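Acyl-CoA dehydrogenase (Mycobacterium thermoresistibile, PDB 3NF4) probably catalyses the alpha,beta-dehydrogenation of acyl-CoA thioesters, passing the electrons to its bound flavin-adenine dinucleotide. Local coordinates at residues Val257-Ala262 / Thr302-Tyr307; Thr330-Ala335 / Ile366-Glu371. One frame throughout, in Å; residues are numbered along the deposited sequence.

Contact 1: Val257-Ala262 / Thr302-Tyr307; sequences VATGLA and TARATY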
loop_
_atom_site.group_PDB
_atom_site.type_symbol
_atom_site.label_atom_id
_atom_site.label_comp_id
_atom_site.label_asym_id
_atom_site.label_seq_id
_atom_site.Cartn_x
_atom_site.Cartn_y
_atom_site.Cartn_z
ATOM N N VAL A 257 -6.518 -22.417 -1.612
ATOM C CA VAL A 257 -6.636 -22.489 -0.154
ATOM C C VAL A 257 -6.695 -21.096 0.482
ATOM O O VAL A 257 -7.496 -20.869 1.381
ATOM C CB VAL A 257 -5.493 -23.360 0.496
ATOM C CG1 VAL A 257 -5.518 -23.267 2.013
ATOM C CG2 VAL A 257 -5.665 -24.861 0.089
ATOM N N ALA A 258 -5.842 -20.168 0.033
ATOM C CA ALA A 258 -5.794 -18.828 0.638
ATOM C C ALA A 258 -7.075 -18.060 0.337
ATOM O O ALA A 258 -7.567 -17.311 1.191
ATOM C CB ALA A 258 -4.553 -18.028 0.155
ATOM N N THR A 259 -7.618 -18.248 -0.869
ATOM C CA THR A 259 -8.886 -17.583 -1.267
ATOM C C THR A 259 -10.052 -18.024 -0.347
ATOM O O THR A 259 -10.895 -17.207 0.040
ATOM C CB THR A 259 -9.190 -17.822 -2.787
ATOM O OG1 THR A 259 -8.105 -17.301 -3.574
ATOM C CG2 THR A 259 -10.526 -17.162 -3.259
ATOM N N GLY A 260 -10.081 -19.303 0.028
ATOM C CA GLY A 260 -11.209 -19.838 0.825
ATOM C C GLY A 260 -11.096 -19.425 2.285
ATOM O O GLY A 260 -12.106 -19.214 2.940
ATOM N N LEU A 261 -9.856 -19.310 2.788
ATOM C CA LEU A 261 -9.598 -18.727 4.114
ATOM C C LEU A 261 -10.008 -17.242 4.163
ATOM O O LEU A 261 -10.652 -16.797 5.140
ATOM C CB LEU A 261 -8.102 -18.853 4.496
ATOM C CG LEU A 261 -7.704 -18.277 5.860
ATOM C CD1 LEU A 261 -8.486 -18.914 7.074
ATOM C CD2 LEU A 261 -6.183 -18.342 6.076
ATOM N N ALA A 262 -9.632 -16.473 3.131
ATOM C CA ALA A 262 -10.132 -15.091 3.032
ATOM C C ALA A 262 -11.671 -15.016 2.940
ATOM O O ALA A 262 -12.274 -14.175 3.584
ATOM C CB ALA A 262 -9.506 -14.345 1.843
ATOM N N THR A 302 -11.135 -10.710 -6.741
ATOM C CA THR A 302 -9.938 -10.597 -7.547
ATOM C C THR A 302 -9.000 -11.840 -7.416
ATOM O O THR A 302 -8.467 -12.330 -8.412
ATOM C CB THR A 302 -9.205 -9.321 -7.118
ATOM O OG1 THR A 302 -9.952 -8.194 -7.600
ATOM C CG2 THR A 302 -7.821 -9.264 -7.689
ATOM N N ALA A 303 -8.819 -12.353 -6.206
ATOM C CA ALA A 303 -7.997 -13.554 -6.008
ATOM C C ALA A 303 -8.644 -14.801 -6.648
ATOM O O ALA A 303 -7.948 -15.606 -7.271
ATOM C CB ALA A 303 -7.724 -13.760 -4.522
ATOM N N ARG A 304 -9.971 -14.946 -6.518
ATOM C CA ARG A 304 -10.687 -16.071 -7.138
ATOM C C ARG A 304 -10.557 -16.054 -8.677
ATOM O O ARG A 304 -10.196 -17.073 -9.281
ATOM C CB ARG A 304 -12.173 -16.067 -6.741
ATOM C CG ARG A 304 -13.003 -17.248 -7.323
ATOM C CD ARG A 304 -14.425 -17.438 -6.712
ATOM N NE ARG A 304 -14.418 -17.552 -5.259
ATOM C CZ ARG A 304 -14.815 -16.595 -4.421
ATOM N NH1 ARG A 304 -15.276 -15.438 -4.893
ATOM N NH2 ARG A 304 -14.763 -16.802 -3.106
ATOM N N ALA A 305 -10.830 -14.904 -9.304
ATOM C CA ALA A 305 -10.710 -14.775 -10.772
ATOM C C ALA A 305 -9.299 -15.031 -11.330
ATOM O O ALA A 305 -9.135 -15.611 -12.402
ATOM C CB ALA A 305 -11.224 -13.405 -11.249
ATOM N N THR A 306 -8.288 -14.580 -10.595
ATOM C CA THR A 306 -6.897 -14.818 -10.959
ATOM C C THR A 306 -6.506 -16.322 -10.935
ATOM O O THR A 306 -5.885 -16.808 -11.896
ATOM C CB THR A 306 -5.930 -13.929 -10.111
ATOM O OG1 THR A 306 -6.358 -12.560 -10.192
ATOM C CG2 THR A 306 -4.556 -14.016 -10.662
ATOM N N TYR A 307 -6.896 -17.073 -9.904
ATOM C CA TYR A 307 -6.513 -18.505 -9.911
ATOM C C TYR A 307 -7.247 -19.314 -11.001
ATOM O O TYR A 307 -6.678 -20.255 -11.585
ATOM C CB TYR A 307 -6.482 -19.194 -8.508
ATOM C CG TYR A 307 -7.805 -19.669 -7.906
ATOM C CD1 TYR A 307 -8.450 -20.803 -8.403
ATOM C CD2 TYR A 307 -8.369 -19.024 -6.814
ATOM C CE1 TYR A 307 -9.650 -21.253 -7.882
ATOM C CE2 TYR A 307 -9.589 -19.475 -6.246
ATOM C CZ TYR A 307 -10.229 -20.596 -6.802
ATOM O OH TYR A 307 -11.438 -21.097 -6.318
#

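Contact 2: Thr330-Ala335 / Ile366-Glu371; sequences TATDAA and IMQIFE. With FAD (flavin-adenine dinucleotide), chain C.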
loop_
_atom_site.group_PDB
_atom_site.type_symbol
_atom_site.label_atom_id
_atom_site.label_comp_id
_atom_site.label_asym_id
_atom_site.label_seq_id
_atom_site.Cartn_x
_atom_site.Cartn_y
_atom_site.Cartn_z
ATOM N N THR A 330 -0.801 -13.046 -5.364
ATOM C CA THR A 330 -2.036 -12.246 -5.249
ATOM C C THR A 330 -2.964 -12.804 -4.169
ATOM O O THR A 330 -3.384 -12.081 -3.260
ATOM C CB THR A 330 -2.740 -12.255 -6.645
ATOM O OG1 THR A 330 -1.974 -11.436 -7.542
ATOM C CG2 THR A 330 -4.189 -11.756 -6.601
ATOM N N ALA A 331 -3.259 -14.094 -4.246
ATOM C CA ALA A 331 -4.192 -14.732 -3.320
ATOM C C ALA A 331 -3.718 -14.780 -1.850
ATOM O O ALA A 331 -4.553 -14.676 -0.919
ATOM C CB ALA A 331 -4.546 -16.128 -3.819
ATOM N N THR A 332 -2.407 -14.914 -1.630
ATOM C CA THR A 332 -1.886 -14.943 -0.247
ATOM C C THR A 332 -1.696 -13.545 0.328
ATOM O O THR A 332 -1.966 -13.316 1.514
ATOM C CB THR A 332 -0.593 -15.832 -0.078
ATOM O OG1 THR A 332 0.495 -15.320 -0.870
ATOM C CG2 THR A 332 -0.877 -17.260 -0.490
ATOM N N ASP A 333 -1.257 -12.584 -0.483
ATOM C CA ASP A 333 -1.292 -11.177 -0.015
ATOM C C ASP A 333 -2.759 -10.779 0.385
ATOM O O ASP A 333 -2.975 -10.115 1.397
ATOM C CB ASP A 333 -0.661 -10.194 -1.018
ATOM C CG ASP A 333 0.916 -10.131 -0.923
ATOM O OD1 ASP A 333 1.557 -10.782 -0.039
ATOM O OD2 ASP A 333 1.543 -9.413 -1.765
ATOM N N ALA A 334 -3.755 -11.223 -0.380
ATOM C CA ALA A 334 -5.173 -10.934 -0.048
ATOM C C ALA A 334 -5.653 -11.579 1.259
ATOM O O ALA A 334 -6.365 -10.925 2.031
ATOM C CB ALA A 334 -6.128 -11.324 -1.217
ATOM N N ALA A 335 -5.285 -12.844 1.511
ATOM C CA ALA A 335 -5.676 -13.485 2.774
ATOM C C ALA A 335 -5.091 -12.743 3.992
ATOM O O ALA A 335 -5.792 -12.515 4.982
ATOM C CB ALA A 335 -5.330 -15.008 2.809
ATOM N N ILE A 366 1.449 -17.949 7.370
ATOM C CA ILE A 366 2.344 -19.017 6.821
ATOM C C ILE A 366 2.125 -19.219 5.299
ATOM O O ILE A 366 3.021 -19.641 4.564
ATOM C CB ILE A 366 2.171 -20.374 7.593
ATOM C CG1 ILE A 366 3.216 -21.455 7.171
ATOM C CG2 ILE A 366 0.778 -20.950 7.367
ATOM C CD1 ILE A 366 4.720 -21.018 7.208
ATOM N N MET A 367 0.936 -18.889 4.824
ATOM C CA MET A 367 0.631 -18.965 3.402
ATOM C C MET A 367 1.506 -18.038 2.533
ATOM O O MET A 367 1.863 -18.385 1.372
ATOM C CB MET A 367 -0.855 -18.682 3.205
ATOM C CG MET A 367 -1.575 -19.799 2.599
ATOM S SD MET A 367 -3.057 -20.216 3.493
ATOM C CE MET A 367 -2.517 -21.673 4.396
ATOM N N GLN A 368 1.868 -16.881 3.087
ATOM C CA GLN A 368 2.817 -15.984 2.420
ATOM C C GLN A 368 4.243 -16.603 2.314
ATOM O O GLN A 368 5.091 -16.110 1.537
ATOM C CB GLN A 368 2.872 -14.622 3.136
ATOM C CG GLN A 368 1.570 -13.784 3.071
ATOM C CD GLN A 368 1.700 -12.441 3.777
ATOM O OE1 GLN A 368 1.859 -12.381 5.002
ATOM N NE2 GLN A 368 1.639 -11.345 2.997
ATOM N N ILE A 369 4.472 -17.683 3.073
ATOM C CA ILE A 369 5.797 -18.262 3.271
ATOM C C ILE A 369 6.023 -19.609 2.559
ATOM O O ILE A 369 7.010 -19.754 1.842
ATOM C CB ILE A 369 6.173 -18.366 4.788
ATOM C CG1 ILE A 369 6.524 -16.978 5.337
ATOM C CG2 ILE A 369 7.331 -19.332 5.010
ATOM C CD1 ILE A 369 6.269 -16.784 6.825
ATOM N N PHE A 370 5.149 -20.596 2.731
ATOM C CA PHE A 370 5.409 -21.865 2.043
ATOM C C PHE A 370 4.987 -21.936 0.561
ATOM O O PHE A 370 4.343 -21.023 0.054
ATOM C CB PHE A 370 4.976 -23.096 2.857
ATOM C CG PHE A 370 3.493 -23.190 3.161
ATOM C CD1 PHE A 370 3.074 -23.907 4.287
ATOM C CD2 PHE A 370 2.535 -22.615 2.344
ATOM C CE1 PHE A 370 1.714 -24.031 4.616
ATOM C CE2 PHE A 370 1.167 -22.733 2.650
ATOM C CZ PHE A 370 0.760 -23.446 3.790
ATOM N N GLU A 371 5.432 -22.995 -0.126
ATOM C CA GLU A 371 5.208 -23.178 -1.564
ATOM C C GLU A 371 5.924 -22.050 -2.344
ATOM O O GLU A 371 5.456 -21.592 -3.387
ATOM C CB GLU A 371 3.690 -23.188 -1.814
ATOM C CG GLU A 371 3.152 -24.076 -2.920
ATOM C CD GLU A 371 3.558 -25.555 -2.824
ATOM O OE1 GLU A 371 4.346 -25.968 -3.730
ATOM O OE2 GLU A 371 3.064 -26.314 -1.908
HETATM P PA FAD C . 14.817 -19.159 3.774
HETATM O O1A FAD C . 15.108 -19.787 2.438
HETATM O O2A FAD C . 15.888 -19.249 4.828
HETATM O O5B FAD C . 14.488 -17.596 3.549
HETATM C C5B FAD C . 14.445 -16.623 4.591
HETATM C C4B FAD C . 14.107 -15.249 3.991
HETATM O O4B FAD C . 15.050 -14.850 2.973
HETATM C C3B FAD C . 12.729 -15.253 3.340
HETATM O O3B FAD C . 12.070 -14.028 3.651
HETATM C C2B FAD C . 13.012 -15.296 1.847
HETATM O O2B FAD C . 11.926 -14.742 1.070
HETATM C C1B FAD C . 14.368 -14.574 1.737
HETATM N N9A FAD C . 15.084 -15.094 0.546
HETATM C C8A FAD C . 15.595 -16.351 0.392
HETATM N N7A FAD C . 16.130 -16.456 -0.844
HETATM C C5A FAD C . 15.958 -15.263 -1.461
HETATM C C6A FAD C . 16.301 -14.773 -2.718
HETATM N N6A FAD C . 16.938 -15.580 -3.602
HETATM N N1A FAD C . 15.987 -13.483 -3.048
HETATM C C2A FAD C . 15.346 -12.681 -2.175
HETATM N N3A FAD C . 14.997 -13.142 -0.962
HETATM C C4A FAD C . 15.290 -14.413 -0.586
HETATM N N1 FAD C . 8.606 -28.143 2.527
HETATM C C2 FAD C . 8.447 -29.286 1.792
HETATM O O2 FAD C . 9.299 -29.618 0.927
HETATM N N3 FAD C . 7.361 -30.082 1.982
HETATM C C4 FAD C . 6.410 -29.764 2.899
HETATM O O4 FAD C . 5.425 -30.532 3.045
HETATM C C4X FAD C . 6.550 -28.588 3.662
HETATM N N5 FAD C . 5.618 -28.256 4.595
HETATM C C5X FAD C . 5.790 -27.132 5.340
HETATM C C6 FAD C . 4.836 -26.793 6.302
HETATM C C7 FAD C . 4.986 -25.646 7.082
HETATM C C7M FAD C . 3.930 -25.317 8.112
HETATM C C8 FAD C . 6.111 -24.838 6.882
HETATM C C8M FAD C . 6.378 -23.576 7.662
HETATM C C9 FAD C . 7.055 -25.180 5.917
HETATM C C9A FAD C . 6.916 -26.317 5.137
HETATM N N10 FAD C . 7.854 -26.624 4.201
HETATM C C10 FAD C . 7.690 -27.769 3.468
HETATM C "C1'" FAD C . 9.054 -25.755 3.995
HETATM C "C2'" FAD C . 8.771 -24.403 3.290
HETATM O "O2'" FAD C . 8.469 -24.631 1.898
HETATM C "C3'" FAD C . 9.908 -23.364 3.515
HETATM O "O3'" FAD C . 9.907 -23.018 4.907
HETATM C "C4'" FAD C . 9.849 -22.047 2.708
HETATM O "O4'" FAD C . 9.598 -22.286 1.311
HETATM C "C5'" FAD C . 11.071 -21.097 2.821
HETATM O "O5'" FAD C . 12.368 -21.678 3.110
HETATM P P FAD C . 13.139 -21.335 4.499
HETATM O O1P FAD C . 12.177 -21.565 5.652
HETATM O O2P FAD C . 14.467 -22.038 4.551
HETATM O O3P FAD C . 13.412 -19.741 4.348
#

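Contact 1: Val257-Ala262 / Thr302-Tyr307
Thr-259 faces Ala-303, Arg-304 and Tyr-307 across two nearly antiparallel helices, whose local axes make an angle of 159° and approach to 9.6 Å. The helices, 247-274 and 289-315, belong to the C-terminal all-helical domain of the acyl-CoA dehydrogenase fold, and the closest pair of CA atoms, those of Thr-259 and Ala-303, lies 6.3 Å apart. Thr-259 is the one residue of its segment that makes the contact, and it uses both branches. With chi1 -59° OG1 lies beside the backbone N and anti to the carbonyl carbon, which leaves CG2 anti to the backbone N and 4.0 Å from CB of Arg-304. On the other branch, OG1 is 3.7 Å from CB of Ala-303, a van der Waals approach; its hydrogen bond is to Ala-255 O, one turn back in its own helix. Arg-304 and Tyr-307 send their polar ends on to Glu-85 of helix 77-88, the guanidinium through a salt bridge and the phenol through a hydrogen bond. The Tyr-307 ring turns its edge to the threonine: CD2 comes within 3.7 Å of Thr-259 OG1, while Arg-304 O lies over one face, 3.6 Å above the ring plane and offset toward the rim.

Contact 2: Thr330-Ala335 / Ile366-Glu371
Thr-332 and Asp-333 of helix 321-346 meet Met-367 and Gln-368 near the C-terminal part of helix 357-367 and the loop that follows; the nearest CA atoms, those of Thr-332 and Gln-368, are 5.5 Å apart. The polar part is one hydrogen bond, from Gln-368 NE2 to Asp-333 OD1, 3.1 Å long with an N-H...O angle of 155°. The oxygen lies almost in the amide plane, but the nitrogen meets OD1 on its anti side and 28° out of the carboxylate plane; the carboxylate and amide planes stand 80° apart. Asn-374 ND2 is a second donor to the same OD1. Gln-368 OE1 is hydrogen-bonded to Lys-365 NZ, so both ends of the amide have partners, which would limit its rotation. Van der Waals packing falls to Thr-332, whose CG2 lies beside the backbone N and reaches to 3.5 Å from Met-367 O and 4.0 Å from Met-367 CB. That carbonyl is hydrogen-bonded by Lys-328 NZ; Thr-332 OG1 is hydrogen-bonded to Lys-328 O, one turn back in its helix, and to Asn-374 ND2.

Within the C-terminal helical domain of this acyl-CoA dehydrogenase, segment 366-371 links the packing on helix 321-346 to the flavin. Of the two segments, it is the one that meets the cofactor. Ile-366 lies against the dimethylbenzene end of the isoalloxazine, while Phe-370 CD1 is 3.8 Å from FAD C7, which sits at the edge of the phenyl ring, in its plane. Over that ring's face, 3.7 Å above the plane, stands Ile-366 O, the acceptor for both Ile-369 N and Phe-370 N.

In the fold
Contact 1 closes before contact 2 opens along the chain, and their centres are 10 Å apart on the same side of the chain's centre. Both belong to the C-terminal helical domain, and helices 289-315 and 321-346 follow each other in sequence. Helix 321-346 joins the two contacts: Ala-258 CB lies 3.5 Å from Ala-331 O, and Ala-331 CB lies 3.8 Å from Thr-259 OG1, so the small residues of 330-335 pack on helix 247-274. The packing thus runs from helix 289-315 through 247-274 and 321-346 to segment 366-371, which borders the flavin; this is also hydrogen-bonded to Gln-344 O of the third subunit, so the cofactor site is shared between chains.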